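Local atomic coordinates of DNA primase (Aquifex aeolicus, PDB entry 2AU3), a protein that is a DnaG-family primase, an RNA polymerase that makes the short RNA primers used by DNA polymerase during DNA replication. Residues V107-V112 against E165-T170; F143-A148 against D255-F260; P149-L154 against L184-V189; I201-R206 against I217-S222; F225-N230 against L271-T276. One frame throughout, in Å; residues are numbered along the deposited sequence.

Interaction 1. Residues V107-V112 against E165-T170; sequences VALDRV and EAYLET
Tyr-167 meets Ala-108, Leu-109 and Val-112, and each comes at it from a different direction. Its CB lies 3.9 Å from Ala-108 CB. Its CG is anti to the backbone N (chi1 -166°), and this turn carries the ring across to the other helix. Ring atom CD1 is 3.8 Å from Ala-108 CB, which approaches obliquely. Next along the ring, CE1 has Leu-109 CD2 at the edge, near the ring plane, 3.8 Å away. Val-112 CG2 sits over one face, 3.9 Å from the ring centroid and 15° off the normal, a CH-pi contact. The second valine branch, CG1, stands 3.6 Å from Tyr-167 OH. Helix 164-168, in the N-terminal part of the primase catalytic core, packs here on helix 101-122, which offers three residues from about one turn. Leu-158 of helix 151-161 and Phe-203 of strand 200-207 also touch the tyrosine, Phe-203 at its hydroxyl, to which Asn-172 makes a weak hydrogen bond. With a serine at this position, the face contact of Val-112 and the edge contact of Leu-109 would be lost, and a gap would probably open between the helices. Thr-170 follows. Its OG1 lies over the other face of the tyrosine ring and is hydrogen-bonded to Asn-172 N. Its methyl CG2 meets Leu-109 tip to tip, 4.0 Å from Leu-109 CG.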
# COMPACT_ATOMS: atom_id res chain seq x y z
N VAL A 107 -17.60 4.34 0.23
CA VAL A 107 -17.87 4.92 1.53
C VAL A 107 -17.91 3.82 2.58
O VAL A 107 -17.45 4.03 3.70
CB VAL A 107 -19.16 5.79 1.54
CG1 VAL A 107 -19.63 6.08 2.97
CG2 VAL A 107 -18.92 7.09 0.79
N ALA A 108 -18.44 2.64 2.21
CA ALA A 108 -18.50 1.51 3.13
C ALA A 108 -17.10 0.98 3.44
O ALA A 108 -16.76 0.72 4.59
CB ALA A 108 -19.36 0.37 2.55
N LEU A 109 -16.31 0.78 2.39
CA LEU A 109 -14.92 0.37 2.57
C LEU A 109 -14.23 1.28 3.57
O LEU A 109 -13.52 0.81 4.45
CB LEU A 109 -14.18 0.36 1.21
CG LEU A 109 -14.48 -0.94 0.44
CD1 LEU A 109 -14.12 -0.81 -1.06
CD2 LEU A 109 -13.74 -2.14 1.09
N ASP A 110 -14.47 2.58 3.45
CA ASP A 110 -13.80 3.55 4.30
C ASP A 110 -14.32 3.54 5.73
O ASP A 110 -13.54 3.68 6.69
CB ASP A 110 -13.90 4.95 3.70
CG ASP A 110 -13.10 5.96 4.48
OD1 ASP A 110 -11.85 6.00 4.31
OD2 ASP A 110 -13.63 6.68 5.36
N ARG A 111 -15.63 3.38 5.89
CA ARG A 111 -16.23 3.30 7.21
C ARG A 111 -15.80 2.02 7.95
O ARG A 111 -15.69 2.00 9.18
CB ARG A 111 -17.76 3.34 7.11
CG ARG A 111 -18.43 3.19 8.45
CD ARG A 111 -18.12 4.39 9.37
NE ARG A 111 -18.71 4.30 10.69
CZ ARG A 111 -18.10 3.80 11.76
NH1 ARG A 111 -16.87 3.26 11.66
NH2 ARG A 111 -18.72 3.83 12.93
N VAL A 112 -15.66 0.95 7.19
CA VAL A 112 -15.25 -0.32 7.76
C VAL A 112 -13.77 -0.23 8.18
O VAL A 112 -13.38 -0.73 9.21
CB VAL A 112 -15.49 -1.48 6.77
CG1 VAL A 112 -14.77 -2.78 7.22
CG2 VAL A 112 -16.99 -1.75 6.63
N GLU A 165 -25.66 -3.21 2.21
CA GLU A 165 -25.90 -3.73 0.87
C GLU A 165 -24.76 -3.33 -0.08
O GLU A 165 -24.25 -4.17 -0.83
CB GLU A 165 -27.25 -3.24 0.35
CG GLU A 165 -28.44 -3.74 1.15
CD GLU A 165 -28.74 -2.89 2.39
OE1 GLU A 165 -28.03 -1.88 2.64
OE2 GLU A 165 -29.71 -3.23 3.12
N ALA A 166 -24.31 -2.08 -0.02
CA ALA A 166 -23.11 -1.70 -0.76
C ALA A 166 -21.91 -2.55 -0.36
O ALA A 166 -21.17 -3.01 -1.23
CB ALA A 166 -22.80 -0.25 -0.55
N TYR A 167 -21.70 -2.74 0.95
CA TYR A 167 -20.52 -3.46 1.41
C TYR A 167 -20.49 -4.90 0.91
O TYR A 167 -19.42 -5.45 0.65
CB TYR A 167 -20.35 -3.40 2.94
CG TYR A 167 -18.95 -3.84 3.37
CD1 TYR A 167 -17.82 -3.11 2.98
CD2 TYR A 167 -18.74 -5.00 4.12
CE1 TYR A 167 -16.52 -3.49 3.33
CE2 TYR A 167 -17.43 -5.40 4.48
CZ TYR A 167 -16.33 -4.62 4.07
OH TYR A 167 -15.04 -4.98 4.43
N LEU A 168 -21.68 -5.50 0.76
CA LEU A 168 -21.83 -6.88 0.31
C LEU A 168 -21.27 -7.10 -1.09
O LEU A 168 -20.79 -8.18 -1.40
CB LEU A 168 -23.31 -7.32 0.35
CG LEU A 168 -23.90 -7.61 1.75
CD1 LEU A 168 -25.45 -7.69 1.74
CD2 LEU A 168 -23.28 -8.88 2.37
N GLU A 169 -21.31 -6.06 -1.93
CA GLU A 169 -20.66 -6.10 -3.23
C GLU A 169 -19.13 -6.31 -3.17
O GLU A 169 -18.52 -6.64 -4.19
CB GLU A 169 -20.97 -4.84 -4.05
CG GLU A 169 -22.44 -4.70 -4.46
CD GLU A 169 -22.85 -5.66 -5.57
OE1 GLU A 169 -21.97 -6.04 -6.39
OE2 GLU A 169 -24.04 -6.03 -5.62
N THR A 170 -18.51 -6.08 -2.01
CA THR A 170 -17.03 -6.28 -1.89
C THR A 170 -16.64 -7.73 -1.65
O THR A 170 -15.48 -8.10 -1.86
CB THR A 170 -16.42 -5.43 -0.76
OG1 THR A 170 -17.00 -5.82 0.50
CG2 THR A 170 -16.78 -3.94 -0.91

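Interaction 2. Residues F143-A148 against D255-F260; sequences FDLGYA and DLLRLF
Phe-143 pushes its side chain toward helix 253-261, where Leu-256, Leu-257 and Phe-260 receive it. Phe-143 CG lies beside the backbone N (chi1 -81°), which points the ring at that helix. At the root, Phe-143 CB is 4.1 Å from Leu-257 CD2. Phe-143 CG is closer to the same methyl, Leu-257 CD2, at 3.7 Å. This methyl lies over one ring face, 17° off the normal, as a CH-pi contact, with CD1 and CD2 of the ring also under it. Phe-143 CE1 meets Leu-256 CD2 at 3.7 Å, and Phe-143 CZ meets the same methyl at 3.6 Å. CE2 and CZ form the leading edge and press on the face of Phe-260. The pair is T-shaped, with centroids 4.9 Å apart and planes at 81°. Asp-144 then ends helix 137-142 in a Schellman motif. Leu-145 CD1 and Leu-257 CD1 meet tip to tip at 4.1 Å. The contact joins the N-terminal part of the catalytic core to the Toprim fold. With an alanine at Phe-143, the face of Phe-260 would probably lose its aromatic edge and a gap open beside Leu-257 CD2. No hydrogen bond crosses here, so the join rests on shape and apolar burial.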
# COMPACT_ATOMS: atom_id res chain seq x y z
N PHE A 143 -0.85 3.88 8.17
CA PHE A 143 -1.35 2.84 7.28
C PHE A 143 -2.73 2.31 7.66
O PHE A 143 -3.26 1.42 6.99
CB PHE A 143 -0.34 1.68 7.18
CG PHE A 143 0.79 1.95 6.22
CD1 PHE A 143 0.73 1.51 4.89
CD2 PHE A 143 1.86 2.70 6.62
CE1 PHE A 143 1.78 1.79 3.99
CE2 PHE A 143 2.92 2.98 5.72
CZ PHE A 143 2.86 2.49 4.38
N ASP A 144 -3.32 2.89 8.72
CA ASP A 144 -4.71 2.59 9.09
C ASP A 144 -4.89 1.11 9.50
O ASP A 144 -5.95 0.52 9.29
CB ASP A 144 -5.70 3.03 7.98
CG ASP A 144 -5.72 4.53 7.78
OD1 ASP A 144 -5.67 4.99 6.62
OD2 ASP A 144 -5.76 5.35 8.73
N LEU A 145 -3.87 0.55 10.13
CA LEU A 145 -3.96 -0.81 10.65
C LEU A 145 -5.13 -0.98 11.57
O LEU A 145 -5.47 -0.05 12.37
CB LEU A 145 -2.68 -1.24 11.34
CG LEU A 145 -1.41 -1.19 10.49
CD1 LEU A 145 -0.42 -2.12 11.12
CD2 LEU A 145 -1.60 -1.54 9.03
N GLY A 146 -5.74 -2.16 11.49
CA GLY A 146 -6.88 -2.44 12.31
C GLY A 146 -6.94 -3.85 12.86
O GLY A 146 -5.96 -4.62 12.80
N TYR A 147 -8.12 -4.19 13.36
CA TYR A 147 -8.42 -5.48 13.94
C TYR A 147 -9.90 -5.72 13.75
O TYR A 147 -10.70 -4.78 13.91
CB TYR A 147 -8.12 -5.44 15.43
CG TYR A 147 -8.45 -6.71 16.15
CD1 TYR A 147 -7.88 -7.92 15.78
CD2 TYR A 147 -9.39 -6.72 17.19
CE1 TYR A 147 -8.20 -9.09 16.44
CE2 TYR A 147 -9.71 -7.88 17.86
CZ TYR A 147 -9.11 -9.06 17.48
OH TYR A 147 -9.45 -10.21 18.14
N ALA A 148 -10.27 -6.96 13.44
CA ALA A 148 -11.67 -7.36 13.25
C ALA A 148 -12.14 -8.17 14.46
O ALA A 148 -11.87 -9.34 14.55
CB ALA A 148 -11.81 -8.19 11.98
N ASP A 255 7.08 -6.73 5.63
CA ASP A 255 8.40 -6.16 5.29
C ASP A 255 8.27 -4.67 4.99
O ASP A 255 9.17 -3.91 5.29
CB ASP A 255 9.00 -6.84 4.05
CG ASP A 255 8.81 -8.33 4.05
OD1 ASP A 255 9.58 -9.02 4.75
OD2 ASP A 255 7.92 -8.91 3.37
N LEU A 256 7.18 -4.27 4.34
CA LEU A 256 7.04 -2.89 3.96
C LEU A 256 6.83 -2.05 5.23
O LEU A 256 7.46 -1.00 5.40
CB LEU A 256 5.85 -2.68 2.99
CG LEU A 256 5.68 -1.25 2.43
CD1 LEU A 256 5.14 -1.34 1.00
CD2 LEU A 256 4.77 -0.35 3.28
N LEU A 257 5.94 -2.52 6.11
CA LEU A 257 5.60 -1.79 7.31
C LEU A 257 6.82 -1.60 8.19
O LEU A 257 6.99 -0.55 8.81
CB LEU A 257 4.50 -2.49 8.07
CG LEU A 257 3.18 -2.49 7.31
CD1 LEU A 257 2.15 -3.27 8.09
CD2 LEU A 257 2.75 -1.05 7.12
N ARG A 258 7.69 -2.62 8.20
CA ARG A 258 8.95 -2.57 8.93
C ARG A 258 9.91 -1.55 8.37
O ARG A 258 10.49 -0.78 9.11
CB ARG A 258 9.63 -3.95 8.94
CG ARG A 258 9.03 -4.92 9.94
CD ARG A 258 9.28 -4.53 11.39
NE ARG A 258 10.66 -4.86 11.76
CZ ARG A 258 11.54 -4.00 12.26
NH1 ARG A 258 11.22 -2.74 12.48
NH2 ARG A 258 12.75 -4.41 12.54
N LEU A 259 10.13 -1.58 7.05
CA LEU A 259 11.03 -0.58 6.43
C LEU A 259 10.52 0.84 6.67
O LEU A 259 11.29 1.75 7.07
CB LEU A 259 11.22 -0.89 4.93
CG LEU A 259 12.50 -1.65 4.53
CD1 LEU A 259 12.51 -3.07 5.09
CD2 LEU A 259 12.59 -1.69 2.98
N PHE A 260 9.21 1.04 6.50
CA PHE A 260 8.58 2.35 6.80
C PHE A 260 8.76 2.73 8.28
O PHE A 260 8.98 3.90 8.60
CB PHE A 260 7.09 2.31 6.50
CG PHE A 260 6.66 3.22 5.41
CD1 PHE A 260 6.65 2.76 4.10
CD2 PHE A 260 6.30 4.52 5.69
CE1 PHE A 260 6.27 3.62 3.09
CE2 PHE A 260 5.91 5.37 4.67
CZ PHE A 260 5.89 4.91 3.38

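Interaction 3. Residues P149-L154 against L184-V189; sequences PSSEAL and LFLRRV
Leu-186 and Arg-187 both reach the loop at Pro-149 and Ser-150, one by packing and the other by a hydrogen bond. The tight part is made against backbone. A chi1 of -172° swings the leucine fork toward the helix start, and the CD1 branch of Leu-186 rests 3.6 Å from Ser-150 N. The same methyl is 3.8 Å from Ser-151 N. Arg-187 bends at chi2 and chi3 to bring its guanidinium back. Arg-187 NH1 then donates to Pro-149 O at 2.7 Å, with an angle of 149° at the hydrogen, and makes a weak second bond to Tyr-147 OH. The donor stands above the carbonyl plane, 39° out of it. Leu-186 CD1 lies over one face of the guanidinium, toward its rim. Both residues belong to a type II beta turn from Phe-185 to Arg-188, which leads into strand 188-194. Opposite is the start of helix 151-161. Ser-150 is its N-cap, and Ser-150 OG accepts from Ala-153 N at 2.9 Å. Just before Pro-149, Ala-148 makes backbone bonds to Arg-187 and Arg-188. The other side is looser. Leu-186 CD2 comes only to 4.1 Å from Ser-151 OG, a hydroxyl whose hydrogen-bond partner is Asp-183 N. The CB of Pro-149 points away from 184-189, and the touching residues lie at the protein surface, all of them partly exposed.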
# COMPACT_ATOMS: atom_id res chain seq x y z
N PRO A 149 -12.79 -7.51 15.42
CA PRO A 149 -13.15 -8.16 16.68
C PRO A 149 -14.47 -8.92 16.66
O PRO A 149 -14.64 -9.78 17.51
CB PRO A 149 -13.26 -6.99 17.67
CG PRO A 149 -13.72 -5.79 16.79
CD PRO A 149 -13.20 -6.10 15.39
N SER A 150 -15.38 -8.60 15.75
CA SER A 150 -16.76 -9.07 15.87
C SER A 150 -17.51 -8.86 14.56
O SER A 150 -17.49 -7.77 14.01
CB SER A 150 -17.47 -8.33 17.03
OG SER A 150 -18.90 -8.41 16.96
N SER A 151 -18.18 -9.90 14.07
CA SER A 151 -19.04 -9.74 12.90
C SER A 151 -20.27 -8.89 13.24
O SER A 151 -20.64 -7.99 12.49
CB SER A 151 -19.47 -11.09 12.36
OG SER A 151 -18.38 -11.82 11.84
N GLU A 152 -20.88 -9.16 14.39
CA GLU A 152 -22.09 -8.43 14.78
C GLU A 152 -21.82 -6.92 14.98
O GLU A 152 -22.64 -6.07 14.57
CB GLU A 152 -22.77 -9.09 15.98
CG GLU A 152 -23.36 -10.47 15.65
CD GLU A 152 -24.46 -10.43 14.58
OE1 GLU A 152 -25.28 -9.49 14.60
OE2 GLU A 152 -24.51 -11.32 13.71
N ALA A 153 -20.66 -6.59 15.56
CA ALA A 153 -20.27 -5.19 15.71
C ALA A 153 -20.14 -4.50 14.33
O ALA A 153 -20.65 -3.40 14.14
CB ALA A 153 -18.94 -5.07 16.48
N LEU A 154 -19.45 -5.15 13.40
CA LEU A 154 -19.28 -4.64 12.03
C LEU A 154 -20.65 -4.47 11.35
O LEU A 154 -20.92 -3.44 10.73
CB LEU A 154 -18.39 -5.59 11.21
CG LEU A 154 -18.18 -5.38 9.70
CD1 LEU A 154 -17.78 -3.95 9.34
CD2 LEU A 154 -17.15 -6.35 9.15
N LEU A 184 -15.21 -11.76 6.85
CA LEU A 184 -14.13 -12.55 6.27
C LEU A 184 -12.82 -12.43 7.09
O LEU A 184 -12.06 -13.40 7.22
CB LEU A 184 -13.90 -12.11 4.83
CG LEU A 184 -12.75 -12.74 4.03
CD1 LEU A 184 -13.02 -14.24 3.80
CD2 LEU A 184 -12.51 -12.01 2.70
N PHE A 185 -12.59 -11.26 7.66
CA PHE A 185 -11.35 -10.95 8.37
C PHE A 185 -11.42 -11.17 9.88
O PHE A 185 -10.47 -10.82 10.60
CB PHE A 185 -10.95 -9.52 8.05
CG PHE A 185 -10.68 -9.30 6.61
CD1 PHE A 185 -9.47 -9.71 6.06
CD2 PHE A 185 -11.65 -8.77 5.78
CE1 PHE A 185 -9.22 -9.56 4.72
CE2 PHE A 185 -11.40 -8.60 4.41
CZ PHE A 185 -10.20 -8.99 3.89
N LEU A 186 -12.53 -11.75 10.35
CA LEU A 186 -12.75 -11.96 11.79
C LEU A 186 -11.49 -12.42 12.54
O LEU A 186 -10.84 -13.36 12.12
CB LEU A 186 -13.90 -12.95 12.04
CG LEU A 186 -14.36 -13.12 13.48
CD1 LEU A 186 -14.89 -11.78 14.04
CD2 LEU A 186 -15.47 -14.17 13.54
N ARG A 187 -11.14 -11.69 13.60
CA ARG A 187 -10.05 -12.08 14.49
C ARG A 187 -8.66 -11.79 13.93
O ARG A 187 -7.68 -12.17 14.51
CB ARG A 187 -10.19 -13.56 14.89
CG ARG A 187 -9.70 -13.92 16.28
CD ARG A 187 -10.45 -13.25 17.44
NE ARG A 187 -11.86 -13.61 17.47
CZ ARG A 187 -12.85 -12.76 17.72
NH1 ARG A 187 -12.58 -11.48 17.96
NH2 ARG A 187 -14.10 -13.18 17.72
N ARG A 188 -8.58 -11.11 12.79
CA ARG A 188 -7.29 -10.83 12.16
C ARG A 188 -6.88 -9.38 12.37
O ARG A 188 -7.73 -8.51 12.51
CB ARG A 188 -7.32 -11.11 10.65
CG ARG A 188 -7.58 -12.55 10.30
CD ARG A 188 -7.63 -12.84 8.80
NE ARG A 188 -7.85 -14.27 8.63
CZ ARG A 188 -6.93 -15.14 8.28
NH1 ARG A 188 -5.70 -14.72 7.94
NH2 ARG A 188 -7.23 -16.43 8.25
N VAL A 189 -5.57 -9.14 12.35
CA VAL A 189 -5.06 -7.78 12.24
C VAL A 189 -5.27 -7.41 10.78
O VAL A 189 -4.95 -8.19 9.91
CB VAL A 189 -3.56 -7.71 12.66
CG1 VAL A 189 -2.86 -6.39 12.12
CG2 VAL A 189 -3.46 -7.80 14.23

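Interaction 4. Residues I201-R206 against I217-S222; sequences IGFGGR and INSPDS
Gly-205 and Ile-217 form an antiparallel hydrogen-bonded pair, and Gly-204 with Asn-218 forms the non-hydrogen-bonded pair beside it, with CA atoms 4.3 Å apart. Gly-205 N donates to Ile-217 O at 2.8 Å, and Ile-217 N returns a bond to Gly-205 O at 3.0 Å. Ser-219 N then reaches Phe-203 O at 2.8 Å. Past the last bridge, a side chain takes over the bonding. Ser-219 OG accepts from Phe-203 N at 2.9 Å, with an angle of 164° at the hydrogen. The serine OG is placed beside its own backbone N (chi1 -62°), which lets both atoms grip Phe-203. The same OG is hydrogen-bonded to Asn-172 OD1. Strands 200-207 and 216-218 form a beta hairpin, and strand 216-218 is an outer strand of a four-stranded antiparallel sheet. On the far side of strand 200-207, Ile-201 and Gly-202 face Ile-193 as a classic beta bulge. Gly-202 CA is 3.5 Å from Ser-219 OG, and a CB there would clash with that hydroxyl. The Phe-203 ring leads away from the hairpin partner to helix 101-122, where it packs edge-to-face with Tyr-116.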
# COMPACT_ATOMS: atom_id res chain seq x y z
N ILE A 201 -9.63 0.09 -1.04
CA ILE A 201 -10.34 -0.75 -1.99
C ILE A 201 -10.57 -2.16 -1.45
O ILE A 201 -11.27 -2.95 -2.07
CB ILE A 201 -9.63 -0.80 -3.37
CG1 ILE A 201 -8.16 -1.25 -3.22
CG2 ILE A 201 -9.76 0.54 -4.09
CD1 ILE A 201 -7.52 -1.66 -4.55
N GLY A 202 -9.99 -2.46 -0.29
CA GLY A 202 -10.12 -3.77 0.35
C GLY A 202 -9.14 -3.92 1.48
O GLY A 202 -8.56 -2.91 1.98
N PHE A 203 -8.96 -5.17 1.92
CA PHE A 203 -8.11 -5.49 3.07
C PHE A 203 -7.29 -6.76 2.87
O PHE A 203 -7.70 -7.66 2.15
CB PHE A 203 -8.97 -5.67 4.32
CG PHE A 203 -9.86 -4.49 4.60
CD1 PHE A 203 -9.34 -3.33 5.19
CD2 PHE A 203 -11.21 -4.52 4.27
CE1 PHE A 203 -10.16 -2.23 5.45
CE2 PHE A 203 -12.05 -3.43 4.54
CZ PHE A 203 -11.54 -2.29 5.10
N GLY A 204 -6.12 -6.78 3.51
CA GLY A 204 -5.45 -8.00 3.92
C GLY A 204 -5.69 -8.23 5.42
O GLY A 204 -5.94 -7.29 6.16
N GLY A 205 -5.66 -9.49 5.83
CA GLY A 205 -5.83 -9.86 7.22
C GLY A 205 -4.82 -10.92 7.61
O GLY A 205 -4.72 -11.97 6.96
N ARG A 206 -4.08 -10.65 8.67
CA ARG A 206 -3.05 -11.56 9.19
C ARG A 206 -3.64 -12.22 10.41
O ARG A 206 -3.96 -11.55 11.36
CB ARG A 206 -1.82 -10.74 9.61
CG ARG A 206 -0.79 -11.47 10.50
CD ARG A 206 -0.42 -12.86 10.00
NE ARG A 206 1.03 -13.01 9.82
CZ ARG A 206 1.77 -13.92 10.43
NH1 ARG A 206 1.22 -14.78 11.27
NH2 ARG A 206 3.08 -13.97 10.19
N ILE A 217 -4.97 -13.53 4.43
CA ILE A 217 -5.97 -13.50 3.36
C ILE A 217 -6.19 -12.07 2.86
O ILE A 217 -5.93 -11.09 3.57
CB ILE A 217 -7.29 -14.16 3.79
CG1 ILE A 217 -7.91 -13.39 4.96
CG2 ILE A 217 -7.09 -15.66 4.13
CD1 ILE A 217 -9.25 -13.93 5.38
N ASN A 218 -6.66 -11.97 1.62
CA ASN A 218 -7.03 -10.68 1.02
C ASN A 218 -8.50 -10.70 0.72
O ASN A 218 -9.10 -11.77 0.62
CB ASN A 218 -6.35 -10.51 -0.33
CG ASN A 218 -4.90 -10.27 -0.22
OD1 ASN A 218 -4.47 -9.37 0.50
ND2 ASN A 218 -4.11 -11.07 -0.94
N SER A 219 -9.06 -9.52 0.52
CA SER A 219 -10.35 -9.39 -0.12
C SER A 219 -10.34 -10.20 -1.44
O SER A 219 -9.34 -10.26 -2.14
CB SER A 219 -10.62 -7.91 -0.39
OG SER A 219 -10.66 -7.20 0.84
N PRO A 220 -11.44 -10.86 -1.77
CA PRO A 220 -11.53 -11.57 -3.06
C PRO A 220 -11.61 -10.55 -4.21
O PRO A 220 -12.02 -9.41 -3.98
CB PRO A 220 -12.83 -12.36 -2.93
CG PRO A 220 -13.64 -11.60 -1.86
CD PRO A 220 -12.66 -10.97 -0.95
N ASP A 221 -11.21 -10.93 -5.41
CA ASP A 221 -11.29 -9.96 -6.51
C ASP A 221 -12.73 -9.58 -6.77
O ASP A 221 -13.65 -10.35 -6.48
CB ASP A 221 -10.62 -10.47 -7.78
CG ASP A 221 -9.10 -10.23 -7.77
OD1 ASP A 221 -8.56 -9.71 -6.75
OD2 ASP A 221 -8.37 -10.53 -8.73
N SER A 222 -12.92 -8.38 -7.29
CA SER A 222 -14.27 -7.85 -7.51
C SER A 222 -14.13 -6.63 -8.40
O SER A 222 -13.03 -6.32 -8.87
CB SER A 222 -14.90 -7.46 -6.19
OG SER A 222 -14.18 -6.41 -5.55

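Interaction 5. Residues F225-N230 against L271-T276; sequences FKKGEN and LGTALT
Leu-271 and Thr-276 grip the 3-10 turn at 227-229 and Asn-230 after it, the first with carbon atoms and the second with a hydroxyl. Leu-271 CB lies 3.3 Å from Lys-227 O. Its CD2 branch comes 3.3 Å from Asn-230 CB and 3.4 Å from Asn-230 O. The close approach and unstaggered torsions leave the exact leucine rotamer in some doubt. At the other end Thr-276 OG1 donates to Gly-228 O at 2.8 Å, tilted 15° from the carbonyl plane. Its methyl CG2 lies close to Gly-228 CA. A looser touch joins the aliphatic part of Lys-227 to Thr-273, with CE 4.1 Å from CG2. The next shell shapes the turn itself. Asn-230 ND2 donates to Lys-226 O at 2.8 Å, and this carbonyl also accepts from Glu-229 N, from the opposite face of its plane. Asp-221 OD1 accepts a hydrogen bond from Lys-227 N. Gln-279 of helix 277-284 bonds Lys-227 O and, weakly, Asn-230 O, while its OE1 accepts from Thr-276 N. Thr-276 is the N-cap of that helix, so one residue both starts the helix and holds the facing turn. In the fold, 271-276 links strand 267-270 of the Toprim sheet to helix 277-284. Residues 225-230 lead into strand 231-232, the antiparallel neighbour of 267-270 at the sheet edge. Most of the specific grip is thus on backbone carbonyls, by threonine and glutamine side chains, which implies a join set by the paths of the two loops as well as by leucine packing.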
# COMPACT_ATOMS: atom_id res chain seq x y z
N PHE A 225 -11.81 -4.22 -6.32
CA PHE A 225 -10.51 -4.72 -5.85
C PHE A 225 -9.91 -5.76 -6.83
O PHE A 225 -10.47 -6.84 -7.05
CB PHE A 225 -10.68 -5.32 -4.44
CG PHE A 225 -9.41 -5.88 -3.86
CD1 PHE A 225 -8.45 -5.04 -3.33
CD2 PHE A 225 -9.17 -7.26 -3.85
CE1 PHE A 225 -7.25 -5.56 -2.81
CE2 PHE A 225 -8.00 -7.78 -3.33
CZ PHE A 225 -7.05 -6.94 -2.80
N LYS A 226 -8.77 -5.43 -7.43
CA LYS A 226 -8.02 -6.42 -8.22
C LYS A 226 -6.60 -6.51 -7.69
O LYS A 226 -5.81 -5.57 -7.86
CB LYS A 226 -8.03 -6.07 -9.71
CG LYS A 226 -9.39 -5.55 -10.26
CD LYS A 226 -9.99 -6.51 -11.28
CE LYS A 226 -11.40 -6.08 -11.75
NZ LYS A 226 -11.48 -4.68 -12.27
N LYS A 227 -6.28 -7.63 -7.04
CA LYS A 227 -4.99 -7.76 -6.35
C LYS A 227 -3.82 -7.63 -7.33
O LYS A 227 -2.83 -6.97 -7.02
CB LYS A 227 -4.90 -9.03 -5.48
CG LYS A 227 -4.74 -10.35 -6.21
CD LYS A 227 -5.28 -11.53 -5.41
CE LYS A 227 -4.22 -12.16 -4.51
NZ LYS A 227 -4.81 -13.15 -3.51
N GLY A 228 -3.98 -8.20 -8.52
CA GLY A 228 -2.93 -8.21 -9.53
C GLY A 228 -2.63 -6.87 -10.17
O GLY A 228 -1.67 -6.77 -10.93
N GLU A 229 -3.41 -5.84 -9.85
CA GLU A 229 -3.30 -4.53 -10.50
C GLU A 229 -2.90 -3.39 -9.54
O GLU A 229 -2.78 -2.22 -9.96
CB GLU A 229 -4.62 -4.20 -11.20
CG GLU A 229 -4.99 -5.22 -12.28
CD GLU A 229 -6.24 -4.84 -13.05
OE1 GLU A 229 -6.56 -3.63 -13.12
OE2 GLU A 229 -6.91 -5.76 -13.57
N ASN A 230 -2.69 -3.74 -8.27
CA ASN A 230 -2.38 -2.76 -7.22
C ASN A 230 -1.09 -3.12 -6.47
O ASN A 230 -0.73 -4.29 -6.38
CB ASN A 230 -3.55 -2.67 -6.23
CG ASN A 230 -4.76 -1.99 -6.82
OD1 ASN A 230 -4.84 -0.77 -6.84
ND2 ASN A 230 -5.72 -2.78 -7.34
N LEU A 271 0.61 -7.28 -4.14
CA LEU A 271 -0.55 -7.50 -3.31
C LEU A 271 -0.69 -8.96 -3.07
O LEU A 271 -0.80 -9.78 -4.01
CB LEU A 271 -1.81 -6.86 -3.89
CG LEU A 271 -2.44 -5.86 -2.92
CD1 LEU A 271 -1.55 -5.54 -1.72
CD2 LEU A 271 -2.79 -4.59 -3.66
N GLY A 272 -0.64 -9.29 -1.79
CA GLY A 272 -0.71 -10.65 -1.36
C GLY A 272 0.51 -11.47 -1.74
O GLY A 272 1.17 -12.02 -0.84
N THR A 273 0.83 -11.57 -3.05
CA THR A 273 1.69 -12.64 -3.58
C THR A 273 2.93 -12.21 -4.40
O THR A 273 3.58 -11.20 -4.09
CB THR A 273 0.88 -13.53 -4.51
OG1 THR A 273 0.61 -12.81 -5.71
CG2 THR A 273 -0.49 -13.85 -3.94
N ALA A 274 3.23 -13.00 -5.46
CA ALA A 274 4.30 -12.68 -6.41
C ALA A 274 3.96 -11.46 -7.29
O ALA A 274 2.84 -11.29 -7.75
CB ALA A 274 4.65 -13.87 -7.30
N LEU A 275 4.97 -10.65 -7.55
CA LEU A 275 4.81 -9.52 -8.42
C LEU A 275 4.18 -9.99 -9.76
O LEU A 275 4.55 -11.03 -10.28
CB LEU A 275 6.16 -8.85 -8.64
CG LEU A 275 6.14 -7.66 -9.59
CD1 LEU A 275 5.69 -6.43 -8.85
CD2 LEU A 275 7.54 -7.46 -10.18
N THR A 276 3.21 -9.24 -10.27
CA THR A 276 2.64 -9.51 -11.59
C THR A 276 3.14 -8.50 -12.57
O THR A 276 3.63 -7.45 -12.18
CB THR A 276 1.11 -9.44 -11.58
OG1 THR A 276 0.71 -8.07 -11.39
CG2 THR A 276 0.51 -10.23 -10.38

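Interactions 1 and 2 are buried and apolar, and neither has a hydrogen bond across it. Interaction 3 lies at the surface and relies on an arginine bond to a backbone carbonyl. Interaction 4 is also buried, yet its chemistry is that of strand pairing. Interaction 5 is partly buried and mixes leucine packing with a threonine bond. Interactions 2, 3 and 4 reach the same four-stranded sheet. Phe-203 connects interaction 4 to interaction 1, where it touches Tyr-167 and Val-112, and Leu-154 of interaction 3 also packs on Val-112. Interactions 2 and 5 both join the N-terminal part of the core to the Toprim part, at places with centres about 17 Å apart.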